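Local coordinates for protein FMN-dependent nitronate monooxygenase (Shewanella oneidensis, PDB 5LSM) that probably uses flavin mononucleotide and molecular oxygen to oxidise propionate 3-nitronate to 3-oxopropanoate, detoxifying it, at residues A57-T62 / K125-S130; V68-H73 / E119-F124; T111-A116 / L142-W147. All blocks are in the same frame, centred on the assembly; numbering follows the deposited sequence.

Contact 1 (A57-T62 / K125-S130); sequences AIRSQT and KPEVVS
Arg59 and Glu127 carry this contact through a salt bridge. The two side chains come from opposite directions, and NH2 of Arg59 lies 3.1 Å from OE2 of Glu127, meeting it on the syn side and 20° out of the carboxylate plane. Two weak bonds, from NH1 and NH2 of Arg59, converge on OE1 of Glu127, the first of them 3.3 Å long. The flat groups are not coplanar: guanidinium and carboxylate planes stand 72° apart, so the pairing is a twisted grip and not a flat two-pronged one. A bend at chi2 (69°) folds the end of Glu127 back toward the arginine.

In the TIM-barrel fold of this family, Arg59 closes helix 48-59 on the outside of the barrel, while Glu127 immediately precedes strand 128-132. The salt bridge therefore ties the end of helix 48-59 to the start of strand 128-132, passing over the neighbouring strand 66-71.

Polar backbone atoms and neighbours add to the fixation. NH2 of Arg59 also donates to the carbonyl of Phe124, and OE1 of Glu127 accepts from the backbone N of Ile66. The carbonyl O of Lys125 sits near the guanidinium plane, at its edge, 3.5 Å from NH2 of Arg59.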
loop_
_atom_site.group_PDB
_atom_site.type_symbol
_atom_site.label_atom_id
_atom_site.label_comp_id
_atom_site.label_asym_id
_atom_site.label_seq_id
_atom_site.Cartn_x
_atom_site.Cartn_y
_atom_site.Cartn_z
ATOM N N ALA A 57 37.163 -1.132 -5.958
ATOM C CA ALA A 57 36.984 0.250 -5.511
ATOM C C ALA A 57 36.347 0.352 -4.115
ATOM O O ALA A 57 36.745 1.197 -3.315
ATOM C CB ALA A 57 36.174 1.044 -6.520
ATOM N N ILE A 58 35.393 -0.514 -3.799
ATOM C CA ILE A 58 34.816 -0.503 -2.453
ATOM C C ILE A 58 35.856 -0.889 -1.400
ATOM O O ILE A 58 36.002 -0.203 -0.383
ATOM C CB ILE A 58 33.576 -1.410 -2.347
ATOM C CG1 ILE A 58 32.397 -0.761 -3.088
ATOM C CG2 ILE A 58 33.202 -1.654 -0.886
ATOM C CD1 ILE A 58 31.314 -1.744 -3.510
ATOM N N ARG A 59 36.650 -1.917 -1.688
ATOM C CA ARG A 59 37.528 -2.495 -0.672
ATOM C C ARG A 59 38.746 -1.634 -0.359
ATOM O O ARG A 59 39.353 -1.780 0.695
ATOM C CB ARG A 59 37.956 -3.915 -1.051
ATOM C CG ARG A 59 36.849 -4.951 -0.890
ATOM C CD ARG A 59 36.245 -4.998 0.519
ATOM N NE ARG A 59 35.716 -6.336 0.822
ATOM C CZ ARG A 59 34.701 -6.598 1.651
ATOM N NH1 ARG A 59 34.099 -5.621 2.320
ATOM N NH2 ARG A 59 34.311 -7.855 1.838
ATOM N N SER A 60 39.062 -0.679 -1.217
ATOM C CA SER A 60 40.224 0.140 -0.961
ATOM C C SER A 60 39.861 1.476 -0.339
ATOM O O SER A 60 40.686 2.382 -0.305
ATOM C CB SER A 60 41.014 0.337 -2.246
ATOM O OG SER A 60 40.204 0.925 -3.223
ATOM N N GLN A 61 38.612 1.625 0.106
ATOM C CA GLN A 61 38.199 2.824 0.858
ATOM C C GLN A 61 37.552 2.475 2.197
ATOM O O GLN A 61 37.382 3.345 3.058
ATOM C CB GLN A 61 37.234 3.686 0.016
ATOM C CG GLN A 61 37.918 4.555 -1.036
ATOM C CD GLN A 61 37.001 5.608 -1.675
ATOM O OE1 GLN A 61 36.141 6.201 -1.020
ATOM N NE2 GLN A 61 37.224 5.876 -2.949
ATOM N N THR A 62 37.110 1.228 2.338
ATOM C CA THR A 62 36.524 0.749 3.597
ATOM C C THR A 62 36.701 -0.756 3.728
ATOM O O THR A 62 36.820 -1.458 2.738
ATOM C CB THR A 62 35.014 1.088 3.721
ATOM O OG1 THR A 62 34.480 0.488 4.906
ATOM C CG2 THR A 62 34.220 0.573 2.505
ATOM N N LYS A 125 34.468 -11.998 -0.932
ATOM C CA LYS A 125 33.746 -12.556 0.239
ATOM C C LYS A 125 32.899 -11.537 0.999
ATOM O O LYS A 125 33.210 -11.192 2.134
ATOM C CB LYS A 125 34.708 -13.248 1.196
ATOM C CG LYS A 125 35.261 -14.552 0.643
ATOM C CD LYS A 125 35.752 -15.458 1.754
ATOM C CE LYS A 125 36.812 -14.773 2.602
ATOM N NZ LYS A 125 37.657 -15.781 3.298
ATOM N N PRO A 126 31.799 -11.082 0.371
ATOM C CA PRO A 126 30.906 -10.056 0.898
ATOM C C PRO A 126 30.249 -10.456 2.196
ATOM O O PRO A 126 29.769 -11.561 2.324
ATOM C CB PRO A 126 29.840 -9.928 -0.188
ATOM C CG PRO A 126 30.517 -10.357 -1.430
ATOM C CD PRO A 126 31.441 -11.455 -1.008
ATOM N N GLU A 127 30.117 -9.503 3.096
ATOM C CA GLU A 127 29.483 -9.751 4.372
ATOM C C GLU A 127 28.027 -10.133 4.153
ATOM O O GLU A 127 27.509 -11.072 4.764
ATOM C CB GLU A 127 29.613 -8.519 5.270
ATOM C CG GLU A 127 31.053 -8.242 5.731
ATOM C CD GLU A 127 31.986 -7.791 4.597
ATOM O OE1 GLU A 127 31.504 -7.223 3.582
ATOM O OE2 GLU A 127 33.212 -7.993 4.718
ATOM N N VAL A 128 27.369 -9.461 3.219
ATOM C CA VAL A 128 26.064 -9.928 2.818
ATOM C C VAL A 128 25.862 -9.942 1.315
ATOM O O VAL A 128 26.459 -9.150 0.582
ATOM C CB VAL A 128 24.878 -9.258 3.602
ATOM C CG1 VAL A 128 25.342 -8.543 4.867
ATOM C CG2 VAL A 128 24.061 -8.346 2.724
ATOM N N VAL A 129 25.111 -10.954 0.880
ATOM C CA VAL A 129 24.680 -11.122 -0.487
ATOM C C VAL A 129 23.134 -11.107 -0.502
ATOM O O VAL A 129 22.470 -11.891 0.198
ATOM C CB VAL A 129 25.159 -12.481 -1.028
ATOM C CG1 VAL A 129 24.597 -12.744 -2.418
ATOM C CG2 VAL A 129 26.675 -12.555 -1.038
ATOM N N SER A 130 22.568 -10.183 -1.260
ATOM C CA SER A 130 21.141 -10.023 -1.288
ATOM C C SER A 130 20.692 -10.441 -2.666
ATOM O O SER A 130 21.444 -10.317 -3.626
ATOM C CB SER A 130 20.741 -8.568 -0.984
ATOM O OG SER A 130 21.395 -7.665 -1.870
#

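Contact 2 (V68-H73 / E119-F124). With FMN (flavin mononucleotide), chain I.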
loop_
_atom_site.group_PDB
_atom_site.type_symbol
_atom_site.label_atom_id
_atom_site.label_comp_id
_atom_site.label_asym_id
_atom_site.label_seq_id
_atom_site.Cartn_x
_atom_site.Cartn_y
_atom_site.Cartn_z
ATOM N N VAL A 68 26.233 -7.034 -1.515
ATOM C CA VAL A 68 26.210 -7.064 -2.986
ATOM C C VAL A 68 24.920 -7.725 -3.460
ATOM O O VAL A 68 24.479 -8.736 -2.890
ATOM C CB VAL A 68 27.458 -7.766 -3.602
ATOM C CG1 VAL A 68 28.724 -7.234 -2.968
ATOM C CG2 VAL A 68 27.391 -9.276 -3.432
ATOM N N ASN A 69 24.274 -7.090 -4.440
ATOM C CA ASN A 69 22.902 -7.434 -4.824
ATOM C C ASN A 69 22.851 -8.046 -6.217
ATOM O O ASN A 69 23.484 -7.523 -7.142
ATOM C CB ASN A 69 22.024 -6.182 -4.789
ATOM C CG ASN A 69 20.594 -6.469 -5.168
ATOM O OD1 ASN A 69 20.188 -6.257 -6.319
ATOM N ND2 ASN A 69 19.846 -7.059 -4.237
ATOM N N PHE A 70 22.049 -9.105 -6.371
ATOM C CA PHE A 70 21.870 -9.776 -7.652
ATOM C C PHE A 70 20.416 -10.140 -7.923
ATOM O O PHE A 70 19.637 -10.366 -6.991
ATOM C CB PHE A 70 22.696 -11.062 -7.696
ATOM C CG PHE A 70 24.158 -10.827 -7.793
ATOM C CD1 PHE A 70 24.931 -10.710 -6.645
ATOM C CD2 PHE A 70 24.767 -10.694 -9.031
ATOM C CE1 PHE A 70 26.295 -10.486 -6.732
ATOM C CE2 PHE A 70 26.132 -10.472 -9.125
ATOM C CZ PHE A 70 26.895 -10.356 -7.971
ATOM N N PHE A 71 20.093 -10.269 -9.213
ATOM C CA PHE A 71 18.827 -10.839 -9.655
ATOM C C PHE A 71 18.999 -12.311 -9.874
ATOM O O PHE A 71 19.910 -12.711 -10.591
ATOM C CB PHE A 71 18.387 -10.240 -10.990
ATOM C CG PHE A 71 17.974 -8.819 -10.911
ATOM C CD1 PHE A 71 17.804 -8.181 -9.684
ATOM C CD2 PHE A 71 17.708 -8.120 -12.068
ATOM C CE1 PHE A 71 17.410 -6.855 -9.627
ATOM C CE2 PHE A 71 17.289 -6.800 -12.014
ATOM C CZ PHE A 71 17.147 -6.170 -10.794
ATOM N N CYS A 72 18.052 -13.100 -9.374
ATOM C CA CYS A 72 18.004 -14.532 -9.681
ATOM C C CYS A 72 16.595 -14.929 -10.158
ATOM O O CYS A 72 15.885 -15.712 -9.528
ATOM C CB CYS A 72 18.408 -15.341 -8.460
ATOM S SG CYS A 72 17.377 -14.968 -7.046
ATOM N N HIS A 73 16.206 -14.329 -11.269
ATOM C CA HIS A 73 14.962 -14.636 -11.947
ATOM C C HIS A 73 15.198 -15.799 -12.909
ATOM O O HIS A 73 16.339 -16.081 -13.302
ATOM C CB HIS A 73 14.485 -13.415 -12.742
ATOM C CG HIS A 73 15.481 -12.922 -13.753
ATOM N ND1 HIS A 73 16.606 -12.200 -13.407
ATOM C CD2 HIS A 73 15.502 -13.019 -15.104
ATOM C CE1 HIS A 73 17.293 -11.906 -14.496
ATOM N NE2 HIS A 73 16.632 -12.373 -15.541
ATOM N N GLU A 119 32.390 -16.714 -9.161
ATOM C CA GLU A 119 33.841 -16.836 -9.204
ATOM C C GLU A 119 34.497 -15.513 -8.820
ATOM O O GLU A 119 35.453 -15.505 -8.044
ATOM C CB GLU A 119 34.325 -17.314 -10.581
ATOM N N VAL A 120 33.938 -14.402 -9.308
ATOM C CA VAL A 120 34.369 -13.051 -8.915
ATOM C C VAL A 120 34.093 -12.724 -7.435
ATOM O O VAL A 120 34.960 -12.215 -6.739
ATOM C CB VAL A 120 33.690 -11.972 -9.782
ATOM C CG1 VAL A 120 34.115 -10.581 -9.340
ATOM C CG2 VAL A 120 34.022 -12.187 -11.254
ATOM N N LEU A 121 32.887 -13.008 -6.961
ATOM C CA LEU A 121 32.539 -12.744 -5.568
ATOM C C LEU A 121 33.467 -13.481 -4.608
ATOM O O LEU A 121 33.759 -13.000 -3.507
ATOM C CB LEU A 121 31.093 -13.163 -5.281
ATOM C CG LEU A 121 29.966 -12.159 -5.531
ATOM C CD1 LEU A 121 28.702 -12.600 -4.792
ATOM C CD2 LEU A 121 30.367 -10.749 -5.110
ATOM N N ALA A 122 33.893 -14.669 -5.000
ATOM C CA ALA A 122 34.634 -15.534 -4.092
ATOM C C ALA A 122 35.928 -14.865 -3.642
ATOM O O ALA A 122 36.380 -15.097 -2.536
ATOM C CB ALA A 122 34.929 -16.862 -4.759
ATOM N N LYS A 123 36.522 -14.042 -4.511
ATOM C CA LYS A 123 37.743 -13.293 -4.174
ATOM C C LYS A 123 37.509 -12.264 -3.058
ATOM O O LYS A 123 38.370 -12.064 -2.208
ATOM C CB LYS A 123 38.309 -12.594 -5.421
ATOM N N PHE A 124 36.328 -11.649 -3.037
ATOM C CA PHE A 124 36.048 -10.549 -2.107
ATOM C C PHE A 124 35.320 -10.979 -0.836
ATOM O O PHE A 124 35.519 -10.374 0.212
ATOM C CB PHE A 124 35.270 -9.433 -2.818
ATOM C CG PHE A 124 36.041 -8.784 -3.924
ATOM C CD1 PHE A 124 37.027 -7.848 -3.641
ATOM C CD2 PHE A 124 35.882 -9.204 -5.232
ATOM C CE1 PHE A 124 37.804 -7.309 -4.649
ATOM C CE2 PHE A 124 36.626 -8.636 -6.253
ATOM C CZ PHE A 124 37.595 -7.695 -5.960
HETATM N N1 FMN I . 16.237 -3.868 -5.315
HETATM C C2 FMN I . 17.113 -4.839 -5.703
HETATM O O2 FMN I . 17.093 -5.953 -5.120
HETATM N N3 FMN I . 17.988 -4.659 -6.713
HETATM C C4 FMN I . 18.056 -3.502 -7.390
HETATM O O4 FMN I . 18.855 -3.338 -8.328
HETATM C C4A FMN I . 17.127 -2.415 -7.024
HETATM N N5 FMN I . 17.178 -1.237 -7.650
HETATM C C5A FMN I . 16.389 -0.213 -7.282
HETATM C C6 FMN I . 16.524 0.990 -7.969
HETATM C C7 FMN I . 15.753 2.083 -7.630
HETATM C C7M FMN I . 15.921 3.352 -8.426
HETATM C C8 FMN I . 14.764 1.964 -6.520
HETATM C C8M FMN I . 13.909 3.159 -6.158
HETATM C C9 FMN I . 14.620 0.753 -5.828
HETATM C C9A FMN I . 15.404 -0.362 -6.169
HETATM N N10 FMN I . 15.346 -1.614 -5.480
HETATM C C10 FMN I . 16.195 -2.656 -5.912
HETATM C "C1'" FMN I . 14.390 -1.880 -4.390
HETATM C "C2'" FMN I . 14.954 -1.479 -3.037
HETATM O "O2'" FMN I . 15.839 -2.517 -2.576
HETATM C "C3'" FMN I . 13.832 -1.257 -2.013
HETATM O "O3'" FMN I . 12.901 -2.343 -2.076
HETATM C "C4'" FMN I . 13.032 0.029 -2.230
HETATM O "O4'" FMN I . 13.829 1.121 -2.703
HETATM C "C5'" FMN I . 12.360 0.393 -0.916
HETATM O "O5'" FMN I . 11.444 1.474 -1.078
HETATM P P FMN I . 11.874 3.024 -1.058
HETATM O O1P FMN I . 13.034 3.166 -0.097
HETATM O O2P FMN I . 10.612 3.706 -0.596
HETATM O O3P FMN I . 12.236 3.261 -2.481
#
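Val68 meets Leu121 tip to tip, its CG2 lying 3.7 Å from CD2 of the leucine and almost as near to CD1. That methyl stands between the backbone N and the carbonyl carbon of Val68, the placement that presents it to the helix.

Asn69, next in the strand, turns to the flavin instead. Its amide pairs with the pyrimidine end of the isoalloxazine: OD1 of Asn69 accepts from N3 of FMN at 2.7 Å, and ND2 of Asn69 gives a weak bond to O2 of FMN at 3.1 Å. Both are bent, with N-H...acceptor angles of 139° and 127°. With CG anti to the backbone N (chi1 -180°), the amide reaches the cofactor, and a further bond between ND2 and the hydroxyl of Ser130 helps fix which way round it lies. A leucine in its place would probably leave FMN N3 without this acceptor and Ser130 with one hydrogen-bond partner fewer.

This alternation is that of a TIM-barrel strand: Val68 and Phe70 face outward to helix 115-124, whereas Asn69 and Phe71 belong to the FMN pocket.

Phe70 brings CE1 to 3.7 Å from CD1 of Leu121, the methyl approaching the ring obliquely, so each branch of the leucine has its own nearest partner. Phe71 turns back to the cofactor, and FMN N3 lies at the edge of its ring, 3.7 Å from CE1 of Phe71.

Contact 3 (T111-A116 / L142-W147); sequences TPYSKA and LEIKSW
The loop before helix 115-124 and the helix's first turn face the end of helix 138-145 across a wide gap, the nearest CA atoms, those of Lys115 and Glu143, being 9.6 Å apart, so long side chains make the contact. For Tyr113 a chi1 of 179°, which sets the ring beside the carbonyl carbon, carries the phenol across to Ile144, coming from the opposite direction. OH of Tyr113 lies 3.5 Å from CD1 of Ile144, and this methyl also touches the ring at CE2, 3.8 Å away, in an oblique approach. On the same hydroxyl, CH2 of Trp147 closes in to 3.8 Å. The indole is folded back over its own helix end, with the carbonyl O of Glu143 3.4 Å above one face, displaced from the ring centre.

Outside this group, Lys115 and Glu143 cross at about a right angle. The lysine chain, bent at chi2 and chi4, brings NZ of Lys115 to 4.0 Å from OE2 of Glu143. Both helices belong to the TIM barrel's outer layer: helix 115-124 leads into strand 128-132, and helix 138-145 follows it. Phe70 and Phe131 complete the aromatic surroundings of Tyr113.

The chemistry is thus divided: a phenol end set among apolar groups joins the buried side, while the opposite charges of Lys115 and Glu143, too far apart for a salt bridge, probably add only a modest electrostatic attraction on the more exposed side.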
loop_
_atom_site.group_PDB
_atom_site.type_symbol
_atom_site.label_atom_id
_atom_site.label_comp_id
_atom_site.label_asym_id
_atom_site.label_seq_id
_atom_site.Cartn_x
_atom_site.Cartn_y
_atom_site.Cartn_z
ATOM N N THR A 111 20.466 -11.137 -17.247
ATOM C CA THR A 111 21.259 -12.325 -16.848
ATOM C C THR A 111 21.306 -12.671 -15.335
ATOM O O THR A 111 21.852 -11.912 -14.528
ATOM C CB THR A 111 22.678 -12.279 -17.453
ATOM O OG1 THR A 111 23.234 -13.587 -17.435
ATOM C CG2 THR A 111 23.618 -11.318 -16.683
ATOM N N PRO A 112 20.722 -13.821 -14.945
ATOM C CA PRO A 112 20.668 -14.116 -13.505
ATOM C C PRO A 112 22.003 -14.531 -12.899
ATOM O O PRO A 112 22.922 -14.918 -13.611
ATOM C CB PRO A 112 19.653 -15.263 -13.401
ATOM C CG PRO A 112 19.555 -15.827 -14.768
ATOM C CD PRO A 112 19.807 -14.683 -15.710
ATOM N N TYR A 113 22.103 -14.399 -11.582
ATOM C CA TYR A 113 23.274 -14.853 -10.829
ATOM C C TYR A 113 23.656 -16.284 -11.230
ATOM O O TYR A 113 22.806 -17.169 -11.281
ATOM C CB TYR A 113 23.002 -14.748 -9.327
ATOM C CG TYR A 113 24.130 -15.222 -8.459
ATOM C CD1 TYR A 113 25.259 -14.443 -8.263
ATOM C CD2 TYR A 113 24.034 -16.428 -7.773
ATOM C CE1 TYR A 113 26.299 -14.888 -7.468
ATOM C CE2 TYR A 113 25.067 -16.887 -6.997
ATOM C CZ TYR A 113 26.191 -16.118 -6.837
ATOM O OH TYR A 113 27.213 -16.616 -6.072
ATOM N N SER A 114 24.926 -16.463 -11.591
ATOM C CA SER A 114 25.449 -17.748 -12.076
ATOM C C SER A 114 26.806 -18.077 -11.432
ATOM O O SER A 114 27.361 -17.273 -10.682
ATOM C CB SER A 114 25.610 -17.697 -13.592
ATOM O OG SER A 114 26.556 -16.707 -13.952
ATOM N N LYS A 115 27.338 -19.253 -11.755
ATOM C CA LYS A 115 28.713 -19.609 -11.416
ATOM C C LYS A 115 29.705 -18.517 -11.825
ATOM O O LYS A 115 30.690 -18.270 -11.129
ATOM C CB LYS A 115 29.095 -20.940 -12.079
ATOM C CG LYS A 115 30.243 -21.680 -11.397
ATOM C CD LYS A 115 29.773 -22.402 -10.138
ATOM C CE LYS A 115 30.872 -23.261 -9.519
ATOM N NZ LYS A 115 32.086 -22.474 -9.167
ATOM N N ALA A 116 29.430 -17.845 -12.935
ATOM C CA ALA A 116 30.311 -16.778 -13.436
ATOM C C ALA A 116 30.473 -15.620 -12.456
ATOM O O ALA A 116 31.577 -15.115 -12.263
ATOM C CB ALA A 116 29.793 -16.258 -14.765
ATOM N N LEU A 142 24.932 -22.647 -1.144
ATOM C CA LEU A 142 25.932 -23.249 -0.252
ATOM C C LEU A 142 27.314 -22.656 -0.506
ATOM O O LEU A 142 28.057 -22.341 0.436
ATOM C CB LEU A 142 25.982 -24.769 -0.410
ATOM C CG LEU A 142 24.772 -25.557 0.109
ATOM C CD1 LEU A 142 24.970 -27.046 -0.167
ATOM C CD2 LEU A 142 24.536 -25.300 1.593
ATOM N N GLU A 143 27.635 -22.424 -1.767
ATOM C CA GLU A 143 28.901 -21.772 -2.080
ATOM C C GLU A 143 29.021 -20.431 -1.366
ATOM O O GLU A 143 30.037 -20.152 -0.752
ATOM C CB GLU A 143 29.080 -21.578 -3.584
ATOM C CG GLU A 143 30.478 -21.105 -3.956
ATOM C CD GLU A 143 30.597 -20.639 -5.390
ATOM O OE1 GLU A 143 29.580 -20.635 -6.131
ATOM O OE2 GLU A 143 31.735 -20.309 -5.785
ATOM N N ILE A 144 27.981 -19.607 -1.468
ATOM C CA ILE A 144 27.949 -18.298 -0.823
ATOM C C ILE A 144 28.111 -18.396 0.705
ATOM O O ILE A 144 28.894 -17.657 1.298
ATOM C CB ILE A 144 26.642 -17.518 -1.164
ATOM C CG1 ILE A 144 26.655 -17.074 -2.624
ATOM C CG2 ILE A 144 26.498 -16.276 -0.293
ATOM C CD1 ILE A 144 25.278 -16.827 -3.194
ATOM N N LYS A 145 27.355 -19.281 1.336
ATOM C CA LYS A 145 27.378 -19.378 2.801
ATOM C C LYS A 145 28.779 -19.735 3.283
ATOM O O LYS A 145 29.153 -19.409 4.395
ATOM C CB LYS A 145 26.400 -20.446 3.295
ATOM C CG LYS A 145 24.936 -20.156 3.011
ATOM C CD LYS A 145 24.222 -19.592 4.227
ATOM C CE LYS A 145 22.732 -19.396 3.962
ATOM N NZ LYS A 145 21.944 -20.591 4.360
ATOM N N SER A 146 29.528 -20.445 2.443
ATOM C CA SER A 146 30.838 -20.941 2.805
ATOM C C SER A 146 31.923 -19.874 2.679
ATOM O O SER A 146 33.078 -20.130 3.000
ATOM C CB SER A 146 31.196 -22.145 1.939
ATOM O OG SER A 146 31.673 -21.723 0.688
ATOM N N TRP A 147 31.548 -18.685 2.214
ATOM C CA TRP A 147 32.386 -17.486 2.349
ATOM C C TRP A 147 32.219 -16.798 3.702
ATOM O O TRP A 147 32.931 -15.857 4.000
ATOM C CB TRP A 147 32.047 -16.466 1.272
ATOM C CG TRP A 147 32.056 -16.993 -0.097
ATOM C CD1 TRP A 147 32.833 -17.993 -0.580
ATOM C CD2 TRP A 147 31.289 -16.507 -1.202
ATOM N NE1 TRP A 147 32.607 -18.160 -1.919
ATOM C CE2 TRP A 147 31.665 -17.258 -2.328
ATOM C CE3 TRP A 147 30.322 -15.501 -1.347
ATOM C CZ2 TRP A 147 31.099 -17.056 -3.583
ATOM C CZ3 TRP A 147 29.775 -15.285 -2.588
ATOM C CH2 TRP A 147 30.149 -16.071 -3.694
#

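How the contacts relate
The three contacts lie on one side of the barrel, where strands 66-71 and 128-132 are neighbours in the parallel sheet. Contacts 2 and 3 share helix 115-124 and have centres about 6 Å apart; the backbone N of Tyr113 lies 2.9 Å from O of Phe71, a probable hydrogen bond, and CB of Leu121 packs on CH2 of Trp147. Contact 1, centred about 11 Å from contact 2, meets it where CG of Pro126 is 3.7 Å from CD2 of Leu121. Contact 1 also meets contact 3, their centres about 15 Å apart, with CG2 of Val129 3.8 Å from CG2 of Ile144. Contact 2 alone reaches FMN directly; Tyr113's side chain is about 11 Å from the cofactor.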